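Local coordinates for glycoside hydrolase family protein (Novosphingobium sp. PP1Y, PDB 6Q2F) that probably hydrolyses the glycosidic bonds of terminal alpha-L-rhamnose in rhamnosylated glycosides, in a single chain that also holds a sodium ion, at residues A[158-163]-A[427-432]; A[211-216]-A[436-441]; A[375-380]-A[541-546]; A[407-412]-A[529-534]. All blocks are in the same frame, centred on the assembly; numbering follows the deposited sequence.

Contact 1 of 4, residues A[158-163]-A[427-432]; sequences TTLAGG and WAAPKL
L160 reaches the edge of the W427 indole with one methyl: CD1 lies 3.8 Å from CZ3, close to the ring plane, and equally near CE3. W427 offers that edge because its CG stands anti to its backbone N (chi1 -175°), which lays the indole alongside the residues that follow, the CA of A429 over its ring. A429 in turn points its methyl at residues 158-163, its CB 3.6 Å from the CA of G162. A residue this small suits the place, since the two backbones come within 4.4 Å between the CA atoms of G162 and A429. Here strand 151-160, an outer strand of a four-stranded antiparallel sheet, has ended and the chain is turning into the short strand 164-165, which pairs with strand 428-429. The turn needs its glycines. At G162 (phi 92°, psi 105°) a CB would press on the carbonyl of A161 and fall only 2.8 Å from P430 O. The N-H of G163 points at A429 O, though the modelled separation is too short for its length to be trusted. Nearby, W438 of strand 436-447 meets W427 edge-to-face and donates its NE1 proton to P430 O.

Contact 2 of 4, residues A[211-216]-A[436-441]; sequences VLAFPV and QHWRVL
R439 O accepts the N-H of F214, with F214 N 3.1 Å from R439 O and in the carbonyl plane. A weaker CA-H...O contact reaches the same oxygen, A213 CA lying 3.2 Å from R439 O. R439 N returns a bond to F214 O, so the two residues form one closed hydrogen-bonded pair. The same pattern recurs at L212 with L441, where L441 N reaches L212 O at 2.6 Å and 172°, and at V216 with H437. These are the middle strands of an antiparallel sheet, 206-217 beside 436-447, with 151-160 and 413-414 on the outside. On the face of F214, the phenyl CG stands between the backbone N and the carbonyl carbon (chi1 49°), which carries the ring across to R439; CB of R439 lies over the ring, 4.2 Å from its centroid, and CD2 of L441 meets the edge. A serine in place of F214 would probably open a gap here, leaving the R439 chain and the L441 methyl without the ring they pack on. V216 lays CG2 over the H437 imidazole, 3.5 Å from the centroid, while D218 takes the ND1 end and E157 pairs with the R439 guanidinium. On the other face, compact A213 leaves room for W438, whose six-membered ring is covered by CG of P215.

Contact 3 of 4, residues A[375-380]-A[541-546]; sequences SDALVD and GTREQS
R543 makes the tight side of this small contact: its NH1 donates to L378 O over 2.9 Å at 154°, with the oxygen near the guanidinium plane, and its NH2 sits 3.4 Å from the CB of A377. The side chain is extended from CG to NE and then turns at chi4 (-80°), which sets the guanidinium edge along the loop backbone. A long side chain with a forked cationic end suits the place, bonding D402 and S319 through NH2 as well. A leucine in its place would probably leave L378 O and the D402 carboxylate without this donor. The arginine stands in the first turn of helix 543-575, which opens with a capping box: T542 OG1 accepts from Q545 N, and Q545 OE1 accepts from T542 N at 2.8 Å. Threonine serves well as N-cap because its hydroxyl can replace a missing backbone acceptor. The looser side lies around D380 and V379. There a water links the two segments, accepting from D380 N at 2.7 Å and from R543 NH1 at 2.9 Å, while D380 turns its carboxylate away to K307 and S319. V379 CG2 and S546 CB touch lightly, 4.3 Å apart.

Contact 4 of 4, residues A[407-412]-A[529-534]; sequences VDPDSV and RPWLPA
P409 is the bump of the first segment: its ring leans on the benzene half of the W531 indole, CG standing 3.6 Å above the plane and displaced toward the rim at CZ2 and CH2. P409 CG is 4.1 Å from the centroid of the six-membered ring of W531 and 29° off its normal, an off-centre CH-pi contact. The answering bump is P530. Its CB enters the hollow between P409 and V412, 3.4 Å from P409 O and 3.9 Å from P409 CB. V412 closes the far wall of that hollow, with V412 CB near the CA of P530 and V412 CG2 3.6 Å from P530 O. No hydrogen bond crosses between the two segments; the fit rests mainly on van der Waals packing, and rigid prolines hold their bumps in place at little entropic cost. The hollow exists because residues 409-411 coil as a 3-10 turn, in which V412 N bonds P409 O and S411 N bonds D408 O, putting the side chains of P409 and V412 on one side. D408 starts it as an Asx turn, OD1 accepting from D410 N at 3.0 Å from above the carboxylate plane; an aspartate followed by a proline suits such a start. Residues 529-534 follow helical angles without a regular bond pattern; P530 offers its ring, while W531, its CB pointing away, brings the end of its indole round to P409. Beyond, W531 rests on F549 and Q545 of helix 543-575, L532 packs on L517 of helix 516-524 and on L212, and V412 backs on F214 of strand 206-217.

Contact 2 is the buried one, two central strands joined by a ladder of backbone bonds, whereas contact 4 lies at the surface and relies mainly on van der Waals packing. Contacts 1 and 3 fall between, each partly buried. Contact 1 starts from the edge strand of the same sheet, 151-160, and reaches a separate small pairing through 428-429: L160 O bonds W438 N, and a loop with two glycines replaces the regular ladder. Contact 4 touches the sheet at F214 through V407 and at P215 through S411, residues on opposite faces. Contact 3 joins a loop to the helix start by a charged side chain and a water, and adjoins contact 4 through G541 N to V407 O.

Contact 1 of 4, residues A[158-163]-A[427-432]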
loop_
_atom_site.group_PDB
_atom_site.type_symbol
_atom_site.label_atom_id
_atom_site.label_comp_id
_atom_site.label_asym_id
_atom_site.label_seq_id
_atom_site.Cartn_x
_atom_site.Cartn_y
_atom_site.Cartn_z
ATOM N N THR A 158 -27.365 7.761 -31.503
ATOM C CA THR A 158 -28.161 8.164 -32.652
ATOM C C THR A 158 -29.602 8.359 -32.200
ATOM O O THR A 158 -30.031 7.812 -31.181
ATOM C CB THR A 158 -28.064 7.122 -33.785
ATOM O OG1 THR A 158 -26.684 6.831 -34.041
ATOM C CG2 THR A 158 -28.675 7.650 -35.068
ATOM N N THR A 159 -30.341 9.169 -32.947
ATOM C CA THR A 159 -31.754 9.396 -32.691
ATOM C C THR A 159 -32.584 8.872 -33.857
ATOM O O THR A 159 -32.146 8.903 -35.012
ATOM C CB THR A 159 -32.049 10.877 -32.469
ATOM O OG1 THR A 159 -31.538 11.630 -33.570
ATOM C CG2 THR A 159 -31.388 11.363 -31.182
ATOM N N LEU A 160 -33.789 8.386 -33.540
ATOM C CA LEU A 160 -34.739 7.877 -34.524
ATOM C C LEU A 160 -36.142 8.352 -34.176
ATOM O O LEU A 160 -36.430 8.712 -33.032
ATOM C CB LEU A 160 -34.742 6.348 -34.585
ATOM C CG LEU A 160 -33.563 5.674 -35.261
ATOM C CD1 LEU A 160 -33.803 4.171 -35.279
ATOM C CD2 LEU A 160 -33.403 6.234 -36.669
ATOM N N ALA A 161 -37.029 8.300 -35.176
ATOM C CA ALA A 161 -38.399 8.794 -35.059
ATOM C C ALA A 161 -39.350 7.804 -34.384
ATOM O O ALA A 161 -40.095 8.181 -33.474
ATOM C CB ALA A 161 -38.940 9.163 -36.443
ATOM N N GLY A 162 -39.361 6.548 -34.822
ATOM C CA GLY A 162 -40.379 5.630 -34.340
ATOM C C GLY A 162 -41.590 5.613 -35.250
ATOM O O GLY A 162 -42.413 6.532 -35.222
ATOM N N GLY A 163 -41.720 4.557 -36.042
ATOM C CA GLY A 163 -42.554 4.604 -37.223
ATOM C C GLY A 163 -41.651 4.856 -38.409
ATOM O O GLY A 163 -41.943 5.664 -39.296
ATOM N N TRP A 427 -34.075 -2.539 -38.169
ATOM C CA TRP A 427 -35.037 -2.370 -37.091
ATOM C C TRP A 427 -36.221 -1.527 -37.534
ATOM O O TRP A 427 -36.057 -0.498 -38.190
ATOM C CB TRP A 427 -34.366 -1.738 -35.867
ATOM C CG TRP A 427 -35.230 -1.620 -34.666
ATOM C CD1 TRP A 427 -36.044 -2.580 -34.136
ATOM C CD2 TRP A 427 -35.323 -0.489 -33.794
ATOM N NE1 TRP A 427 -36.661 -2.103 -33.003
ATOM C CE2 TRP A 427 -36.229 -0.823 -32.771
ATOM C CE3 TRP A 427 -34.735 0.781 -33.786
ATOM C CZ2 TRP A 427 -36.561 0.063 -31.754
ATOM C CZ3 TRP A 427 -35.070 1.660 -32.778
ATOM C CH2 TRP A 427 -35.977 1.298 -31.778
ATOM N N ALA A 428 -37.413 -1.976 -37.160
ATOM C CA ALA A 428 -38.627 -1.185 -37.329
ATOM C C ALA A 428 -38.901 -0.491 -36.002
ATOM O O ALA A 428 -39.394 -1.110 -35.054
ATOM C CB ALA A 428 -39.797 -2.060 -37.765
ATOM N N ALA A 429 -38.568 0.795 -35.931
ATOM C CA ALA A 429 -38.712 1.559 -34.702
ATOM C C ALA A 429 -40.185 1.689 -34.343
ATOM O O ALA A 429 -40.935 2.362 -35.057
ATOM C CB ALA A 429 -38.071 2.937 -34.852
ATOM N N PRO A 430 -40.641 1.058 -33.260
ATOM C CA PRO A 430 -42.066 1.137 -32.923
ATOM C C PRO A 430 -42.504 2.573 -32.680
ATOM O O PRO A 430 -41.719 3.433 -32.265
ATOM C CB PRO A 430 -42.192 0.284 -31.651
ATOM C CG PRO A 430 -40.815 0.001 -31.197
ATOM C CD PRO A 430 -39.911 0.135 -32.380
ATOM N N LYS A 431 -43.772 2.828 -32.985
ATOM C CA LYS A 431 -44.362 4.143 -32.795
ATOM C C LYS A 431 -44.353 4.533 -31.321
ATOM O O LYS A 431 -44.468 3.692 -30.428
ATOM C CB LYS A 431 -45.794 4.150 -33.330
ATOM C CG LYS A 431 -46.218 5.413 -34.053
ATOM C CD LYS A 431 -47.542 5.184 -34.794
ATOM C CE LYS A 431 -48.071 6.468 -35.432
ATOM N NZ LYS A 431 -48.573 7.436 -34.414
ATOM N N LEU A 432 -44.232 5.825 -31.072
ATOM C CA LEU A 432 -44.150 6.353 -29.725
ATOM C C LEU A 432 -45.197 7.436 -29.542
ATOM O O LEU A 432 -45.678 8.015 -30.523
ATOM C CB LEU A 432 -42.757 6.938 -29.439
ATOM C CG LEU A 432 -41.582 5.977 -29.259
ATOM C CD1 LEU A 432 -40.269 6.728 -29.367
ATOM C CD2 LEU A 432 -41.663 5.260 -27.921
#

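Contact 2 of 4, residues A[211-216]-A[436-441]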
loop_
_atom_site.group_PDB
_atom_site.type_symbol
_atom_site.label_atom_id
_atom_site.label_comp_id
_atom_site.label_asym_id
_atom_site.label_seq_id
_atom_site.Cartn_x
_atom_site.Cartn_y
_atom_site.Cartn_z
ATOM N N VAL A 211 -26.055 -3.113 -28.751
ATOM C CA VAL A 211 -26.864 -2.003 -29.226
ATOM C C VAL A 211 -28.123 -1.958 -28.385
ATOM O O VAL A 211 -28.829 -2.964 -28.259
ATOM C CB VAL A 211 -27.205 -2.148 -30.715
ATOM C CG1 VAL A 211 -27.881 -0.896 -31.238
ATOM C CG2 VAL A 211 -25.940 -2.418 -31.491
ATOM N N LEU A 212 -28.397 -0.805 -27.801
ATOM C CA LEU A 212 -29.583 -0.604 -26.993
ATOM C C LEU A 212 -30.375 0.551 -27.578
ATOM O O LEU A 212 -29.808 1.515 -28.098
ATOM C CB LEU A 212 -29.237 -0.307 -25.535
ATOM C CG LEU A 212 -28.363 -1.343 -24.840
ATOM C CD1 LEU A 212 -27.921 -0.797 -23.500
ATOM C CD2 LEU A 212 -29.114 -2.683 -24.692
ATOM N N ALA A 213 -31.691 0.429 -27.511
ATOM C CA ALA A 213 -32.583 1.506 -27.894
ATOM C C ALA A 213 -33.574 1.719 -26.767
ATOM O O ALA A 213 -33.963 0.777 -26.071
ATOM C CB ALA A 213 -33.319 1.213 -29.203
ATOM N N PHE A 214 -33.979 2.970 -26.589
ATOM C CA PHE A 214 -34.912 3.308 -25.529
ATOM C C PHE A 214 -35.580 4.621 -25.884
ATOM O O PHE A 214 -34.961 5.472 -26.535
ATOM C CB PHE A 214 -34.206 3.399 -24.172
ATOM C CG PHE A 214 -32.952 4.232 -24.186
ATOM C CD1 PHE A 214 -33.010 5.592 -23.934
ATOM C CD2 PHE A 214 -31.720 3.657 -24.450
ATOM C CE1 PHE A 214 -31.859 6.373 -23.938
ATOM C CE2 PHE A 214 -30.564 4.431 -24.456
ATOM C CZ PHE A 214 -30.639 5.794 -24.199
ATOM N N PRO A 215 -36.839 4.803 -25.504
ATOM C CA PRO A 215 -37.525 6.062 -25.794
ATOM C C PRO A 215 -36.980 7.184 -24.932
ATOM O O PRO A 215 -36.497 6.972 -23.817
ATOM C CB PRO A 215 -38.990 5.764 -25.453
ATOM C CG PRO A 215 -39.076 4.258 -25.352
ATOM C CD PRO A 215 -37.730 3.816 -24.883
ATOM N N VAL A 216 -37.070 8.393 -25.465
ATOM C CA VAL A 216 -36.492 9.559 -24.813
ATOM C C VAL A 216 -37.376 10.735 -25.213
ATOM O O VAL A 216 -37.964 10.715 -26.306
ATOM C CB VAL A 216 -35.014 9.730 -25.216
ATOM C CG1 VAL A 216 -34.165 8.568 -24.739
ATOM C CG2 VAL A 216 -34.859 9.965 -26.710
ATOM N N GLN A 436 -41.779 12.303 -28.207
ATOM C CA GLN A 436 -40.954 11.211 -27.693
ATOM C C GLN A 436 -40.292 10.531 -28.884
ATOM O O GLN A 436 -40.990 9.984 -29.745
ATOM C CB GLN A 436 -41.813 10.219 -26.911
ATOM C CG GLN A 436 -41.265 9.789 -25.569
ATOM C CD GLN A 436 -42.291 9.019 -24.751
ATOM O OE1 GLN A 436 -43.393 9.509 -24.507
ATOM N NE2 GLN A 436 -41.932 7.807 -24.331
ATOM N N HIS A 437 -38.964 10.560 -28.946
ATOM C CA HIS A 437 -38.243 9.882 -30.018
ATOM C C HIS A 437 -37.367 8.767 -29.461
ATOM O O HIS A 437 -37.257 8.568 -28.245
ATOM C CB HIS A 437 -37.412 10.874 -30.844
ATOM C CG HIS A 437 -36.263 11.488 -30.105
ATOM N ND1 HIS A 437 -36.403 12.606 -29.310
ATOM C CD2 HIS A 437 -34.946 11.169 -30.079
ATOM C CE1 HIS A 437 -35.226 12.935 -28.807
ATOM N NE2 HIS A 437 -34.325 12.081 -29.261
ATOM N N TRP A 438 -36.758 8.017 -30.378
ATOM C CA TRP A 438 -35.893 6.901 -30.024
ATOM C C TRP A 438 -34.443 7.349 -29.910
ATOM O O TRP A 438 -33.970 8.193 -30.678
ATOM C CB TRP A 438 -35.997 5.776 -31.057
ATOM C CG TRP A 438 -37.201 4.906 -30.890
ATOM C CD1 TRP A 438 -38.348 4.928 -31.640
ATOM C CD2 TRP A 438 -37.385 3.882 -29.904
ATOM N NE1 TRP A 438 -39.231 3.977 -31.178
ATOM C CE2 TRP A 438 -38.665 3.326 -30.111
ATOM C CE3 TRP A 438 -36.595 3.383 -28.867
ATOM C CZ2 TRP A 438 -39.164 2.296 -29.321
ATOM C CZ3 TRP A 438 -37.096 2.360 -28.080
ATOM C CH2 TRP A 438 -38.365 1.827 -28.313
ATOM N N ARG A 439 -33.731 6.701 -29.020
ATOM C CA ARG A 439 -32.330 6.916 -28.879
ATOM C C ARG A 439 -31.707 5.560 -29.013
ATOM O O ARG A 439 -32.090 4.648 -28.359
ATOM C CB ARG A 439 -32.026 7.489 -27.537
ATOM C CG ARG A 439 -30.686 8.138 -27.440
ATOM C CD ARG A 439 -30.844 9.246 -26.461
ATOM N NE ARG A 439 -29.617 9.584 -25.817
ATOM C CZ ARG A 439 -29.555 10.294 -24.706
ATOM N NH1 ARG A 439 -30.657 10.735 -24.126
ATOM N NH2 ARG A 439 -28.376 10.579 -24.183
ATOM N N VAL A 440 -30.730 5.465 -29.884
ATOM C CA VAL A 440 -30.052 4.229 -30.108
ATOM C C VAL A 440 -28.617 4.392 -29.674
ATOM O O VAL A 440 -27.914 5.246 -30.134
ATOM C CB VAL A 440 -30.111 3.818 -31.564
ATOM C CG1 VAL A 440 -29.501 2.458 -31.759
ATOM C CG2 VAL A 440 -31.536 3.836 -32.034
ATOM N N LEU A 441 -28.220 3.519 -28.779
ATOM C CA LEU A 441 -26.911 3.527 -28.215
ATOM C C LEU A 441 -26.104 2.353 -28.692
ATOM O O LEU A 441 -26.487 1.229 -28.513
ATOM C CB LEU A 441 -27.082 3.458 -26.716
ATOM C CG LEU A 441 -25.955 3.735 -25.774
ATOM C CD1 LEU A 441 -25.125 4.850 -26.312
ATOM C CD2 LEU A 441 -26.532 4.142 -24.455
#

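Contact 3 of 4, residues A[375-380]-A[541-546]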
loop_
_atom_site.group_PDB
_atom_site.type_symbol
_atom_site.label_atom_id
_atom_site.label_comp_id
_atom_site.label_asym_id
_atom_site.label_seq_id
_atom_site.Cartn_x
_atom_site.Cartn_y
_atom_site.Cartn_z
ATOM N N SER A 375 -30.104 20.567 -21.733
ATOM C CA SER A 375 -31.457 20.824 -21.243
ATOM C C SER A 375 -31.912 19.724 -20.294
ATOM O O SER A 375 -32.614 19.993 -19.314
ATOM C CB SER A 375 -32.441 20.931 -22.408
ATOM O OG SER A 375 -31.871 21.584 -23.526
ATOM N N ASP A 376 -31.536 18.479 -20.574
ATOM C CA ASP A 376 -32.025 17.346 -19.808
ATOM C C ASP A 376 -31.121 17.046 -18.614
ATOM O O ASP A 376 -29.986 17.524 -18.511
ATOM C CB ASP A 376 -32.157 16.107 -20.699
ATOM C CG ASP A 376 -30.950 15.895 -21.601
ATOM O OD1 ASP A 376 -30.199 16.868 -21.842
ATOM O OD2 ASP A 376 -30.760 14.756 -22.085
ATOM N N ALA A 377 -31.652 16.247 -17.699
ATOM C CA ALA A 377 -30.907 15.789 -16.540
ATOM C C ALA A 377 -30.094 14.562 -16.919
ATOM O O ALA A 377 -30.639 13.592 -17.454
ATOM C CB ALA A 377 -31.858 15.465 -15.388
ATOM N N LEU A 378 -28.796 14.609 -16.651
ATOM C CA LEU A 378 -27.915 13.480 -16.899
ATOM C C LEU A 378 -27.524 12.854 -15.564
ATOM O O LEU A 378 -27.764 13.417 -14.490
ATOM C CB LEU A 378 -26.669 13.920 -17.682
ATOM C CG LEU A 378 -26.694 13.945 -19.227
ATOM C CD1 LEU A 378 -27.936 14.611 -19.735
ATOM C CD2 LEU A 378 -25.459 14.648 -19.801
ATOM N N VAL A 379 -26.922 11.667 -15.636
ATOM C CA VAL A 379 -26.371 11.073 -14.427
ATOM C C VAL A 379 -25.296 11.998 -13.882
ATOM O O VAL A 379 -24.296 12.284 -14.553
ATOM C CB VAL A 379 -25.821 9.675 -14.698
ATOM C CG1 VAL A 379 -25.073 9.172 -13.462
ATOM C CG2 VAL A 379 -26.966 8.724 -15.064
ATOM N N ASP A 380 -25.507 12.487 -12.666
ATOM C CA ASP A 380 -24.541 13.383 -12.056
ATOM C C ASP A 380 -23.224 12.654 -11.821
ATOM O O ASP A 380 -23.198 11.575 -11.223
ATOM C CB ASP A 380 -25.099 13.930 -10.745
ATOM C CG ASP A 380 -24.133 14.849 -10.056
ATOM O OD1 ASP A 380 -23.639 15.780 -10.730
ATOM O OD2 ASP A 380 -23.847 14.630 -8.861
ATOM N N GLY A 541 -34.223 5.313 -14.741
ATOM C CA GLY A 541 -34.981 5.347 -13.499
ATOM C C GLY A 541 -34.631 6.587 -12.695
ATOM O O GLY A 541 -34.223 7.622 -13.238
ATOM N N THR A 542 -34.789 6.486 -11.379
ATOM C CA THR A 542 -34.445 7.602 -10.510
ATOM C C THR A 542 -32.933 7.745 -10.417
ATOM O O THR A 542 -32.178 6.820 -10.728
ATOM C CB THR A 542 -35.028 7.395 -9.114
ATOM O OG1 THR A 542 -34.347 6.307 -8.482
ATOM C CG2 THR A 542 -36.526 7.049 -9.206
ATOM N N ARG A 543 -32.485 8.924 -9.974
ATOM C CA ARG A 543 -31.053 9.123 -9.753
ATOM C C ARG A 543 -30.496 8.077 -8.805
ATOM O O ARG A 543 -29.365 7.606 -8.979
ATOM C CB ARG A 543 -30.774 10.525 -9.199
ATOM C CG ARG A 543 -31.027 11.670 -10.165
ATOM C CD ARG A 543 -30.456 12.974 -9.597
ATOM N NE ARG A 543 -30.753 14.112 -10.460
ATOM C CZ ARG A 543 -30.075 14.399 -11.565
ATOM N NH1 ARG A 543 -29.056 13.631 -11.934
ATOM N NH2 ARG A 543 -30.417 15.451 -12.302
ATOM N N GLU A 544 -31.274 7.707 -7.789
ATOM C CA GLU A 544 -30.793 6.739 -6.812
ATOM C C GLU A 544 -30.625 5.363 -7.442
ATOM O O GLU A 544 -29.632 4.675 -7.189
ATOM C CB GLU A 544 -31.741 6.689 -5.611
ATOM C CG GLU A 544 -31.273 5.781 -4.453
ATOM C CD GLU A 544 -29.900 6.148 -3.882
ATOM O OE1 GLU A 544 -29.502 7.332 -3.936
ATOM O OE2 GLU A 544 -29.212 5.239 -3.373
ATOM N N GLN A 545 -31.582 4.947 -8.278
ATOM C CA GLN A 545 -31.473 3.659 -8.956
ATOM C C GLN A 545 -30.260 3.611 -9.879
ATOM O O GLN A 545 -29.556 2.598 -9.943
ATOM C CB GLN A 545 -32.742 3.382 -9.750
ATOM C CG GLN A 545 -33.952 3.012 -8.933
ATOM C CD GLN A 545 -35.192 2.967 -9.823
ATOM O OE1 GLN A 545 -35.479 3.918 -10.546
ATOM N NE2 GLN A 545 -35.900 1.842 -9.804
ATOM N N SER A 546 -30.016 4.684 -10.631
ATOM C CA SER A 546 -28.840 4.694 -11.495
ATOM C C SER A 546 -27.571 4.730 -10.663
ATOM O O SER A 546 -26.590 4.061 -10.996
ATOM C CB SER A 546 -28.891 5.870 -12.470
ATOM O OG SER A 546 -29.655 5.523 -13.617
HETATM O O HOH W 1 -27.402 11.457 -10.984
#

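Contact 4 of 4, residues A[407-412]-A[529-534]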
loop_
_atom_site.group_PDB
_atom_site.type_symbol
_atom_site.label_atom_id
_atom_site.label_comp_id
_atom_site.label_asym_id
_atom_site.label_seq_id
_atom_site.Cartn_x
_atom_site.Cartn_y
_atom_site.Cartn_z
ATOM N N VAL A 407 -34.928 7.332 -18.099
ATOM C CA VAL A 407 -35.477 6.286 -18.949
ATOM C C VAL A 407 -36.015 5.148 -18.093
ATOM O O VAL A 407 -35.370 4.709 -17.127
ATOM C CB VAL A 407 -34.394 5.778 -19.915
ATOM C CG1 VAL A 407 -34.911 4.621 -20.742
ATOM C CG2 VAL A 407 -33.882 6.916 -20.811
ATOM N N ASP A 408 -37.195 4.656 -18.448
ATOM C CA ASP A 408 -37.732 3.469 -17.797
ATOM C C ASP A 408 -36.893 2.266 -18.207
ATOM O O ASP A 408 -36.758 2.000 -19.406
ATOM C CB ASP A 408 -39.207 3.259 -18.177
ATOM C CG ASP A 408 -39.878 2.174 -17.345
ATOM O OD1 ASP A 408 -39.182 1.235 -16.896
ATOM O OD2 ASP A 408 -41.105 2.258 -17.129
ATOM N N PRO A 409 -36.307 1.529 -17.263
ATOM C CA PRO A 409 -35.494 0.361 -17.646
ATOM C C PRO A 409 -36.249 -0.636 -18.510
ATOM O O PRO A 409 -35.679 -1.182 -19.464
ATOM C CB PRO A 409 -35.095 -0.263 -16.299
ATOM C CG PRO A 409 -35.452 0.719 -15.261
ATOM C CD PRO A 409 -36.409 1.711 -15.809
ATOM N N ASP A 410 -37.522 -0.887 -18.206
ATOM C CA ASP A 410 -38.302 -1.828 -19.006
ATOM C C ASP A 410 -38.466 -1.372 -20.449
ATOM O O ASP A 410 -38.719 -2.209 -21.324
ATOM C CB ASP A 410 -39.672 -2.043 -18.364
ATOM C CG ASP A 410 -39.570 -2.673 -16.993
ATOM O OD1 ASP A 410 -38.694 -3.548 -16.811
ATOM O OD2 ASP A 410 -40.347 -2.287 -16.094
ATOM N N SER A 411 -38.313 -0.073 -20.715
ATOM C CA SER A 411 -38.406 0.441 -22.078
ATOM C C SER A 411 -37.172 0.128 -22.911
ATOM O O SER A 411 -37.236 0.232 -24.140
ATOM C CB SER A 411 -38.595 1.956 -22.068
ATOM O OG SER A 411 -39.579 2.348 -21.139
ATOM N N VAL A 412 -36.044 -0.212 -22.281
ATOM C CA VAL A 412 -34.809 -0.394 -23.037
ATOM C C VAL A 412 -34.876 -1.693 -23.825
ATOM O O VAL A 412 -35.228 -2.749 -23.285
ATOM C CB VAL A 412 -33.588 -0.379 -22.109
ATOM C CG1 VAL A 412 -32.316 -0.662 -22.920
ATOM C CG2 VAL A 412 -33.488 0.961 -21.390
ATOM N N ARG A 529 -28.232 -5.015 -18.567
ATOM C CA ARG A 529 -28.489 -4.434 -19.887
ATOM C C ARG A 529 -29.394 -3.207 -19.867
ATOM O O ARG A 529 -29.042 -2.204 -20.511
ATOM C CB ARG A 529 -29.043 -5.509 -20.832
ATOM C CG ARG A 529 -27.935 -6.201 -21.613
ATOM C CD ARG A 529 -28.186 -7.704 -21.784
ATOM N NE ARG A 529 -29.092 -8.010 -22.882
ATOM C CZ ARG A 529 -30.289 -8.575 -22.734
ATOM N NH1 ARG A 529 -30.727 -8.902 -21.524
ATOM N NH2 ARG A 529 -31.046 -8.818 -23.802
ATOM N N PRO A 530 -30.534 -3.196 -19.170
ATOM C CA PRO A 530 -31.374 -1.988 -19.196
ATOM C C PRO A 530 -30.711 -0.789 -18.542
ATOM O O PRO A 530 -31.133 0.352 -18.791
ATOM C CB PRO A 530 -32.636 -2.417 -18.433
ATOM C CG PRO A 530 -32.635 -3.908 -18.475
ATOM C CD PRO A 530 -31.172 -4.269 -18.391
ATOM N N TRP A 531 -29.682 -1.013 -17.726
ATOM C CA TRP A 531 -29.023 0.046 -16.980
ATOM C C TRP A 531 -27.755 0.561 -17.649
ATOM O O TRP A 531 -27.286 1.650 -17.289
ATOM C CB TRP A 531 -28.703 -0.446 -15.566
ATOM C CG TRP A 531 -29.943 -0.860 -14.846
ATOM C CD1 TRP A 531 -30.487 -2.116 -14.802
ATOM C CD2 TRP A 531 -30.817 -0.016 -14.082
ATOM N NE1 TRP A 531 -31.639 -2.106 -14.050
ATOM C CE2 TRP A 531 -31.867 -0.831 -13.600
ATOM C CE3 TRP A 531 -30.807 1.347 -13.750
ATOM C CZ2 TRP A 531 -32.899 -0.328 -12.806
ATOM C CZ3 TRP A 531 -31.828 1.847 -12.958
ATOM C CH2 TRP A 531 -32.866 1.011 -12.500
ATOM N N LEU A 532 -27.217 -0.162 -18.632
ATOM C CA LEU A 532 -26.006 0.289 -19.317
ATOM C C LEU A 532 -26.032 1.754 -19.745
ATOM O O LEU A 532 -24.971 2.395 -19.670
ATOM C CB LEU A 532 -25.727 -0.603 -20.534
ATOM C CG LEU A 532 -25.479 -2.077 -20.209
ATOM C CD1 LEU A 532 -25.158 -2.856 -21.465
ATOM C CD2 LEU A 532 -24.367 -2.228 -19.186
ATOM N N PRO A 533 -27.158 2.346 -20.185
ATOM C CA PRO A 533 -27.100 3.759 -20.598
ATOM C C PRO A 533 -26.611 4.691 -19.509
ATOM O O PRO A 533 -26.059 5.752 -19.824
ATOM C CB PRO A 533 -28.549 4.061 -21.000
ATOM C CG PRO A 533 -29.083 2.753 -21.438
ATOM C CD PRO A 533 -28.483 1.766 -20.483
ATOM N N ALA A 534 -26.782 4.319 -18.238
ATOM C CA ALA A 534 -26.241 5.119 -17.143
ATOM C C ALA A 534 -24.729 5.236 -17.220
ATOM O O ALA A 534 -24.161 6.251 -16.801
ATOM C CB ALA A 534 -26.653 4.513 -15.799
#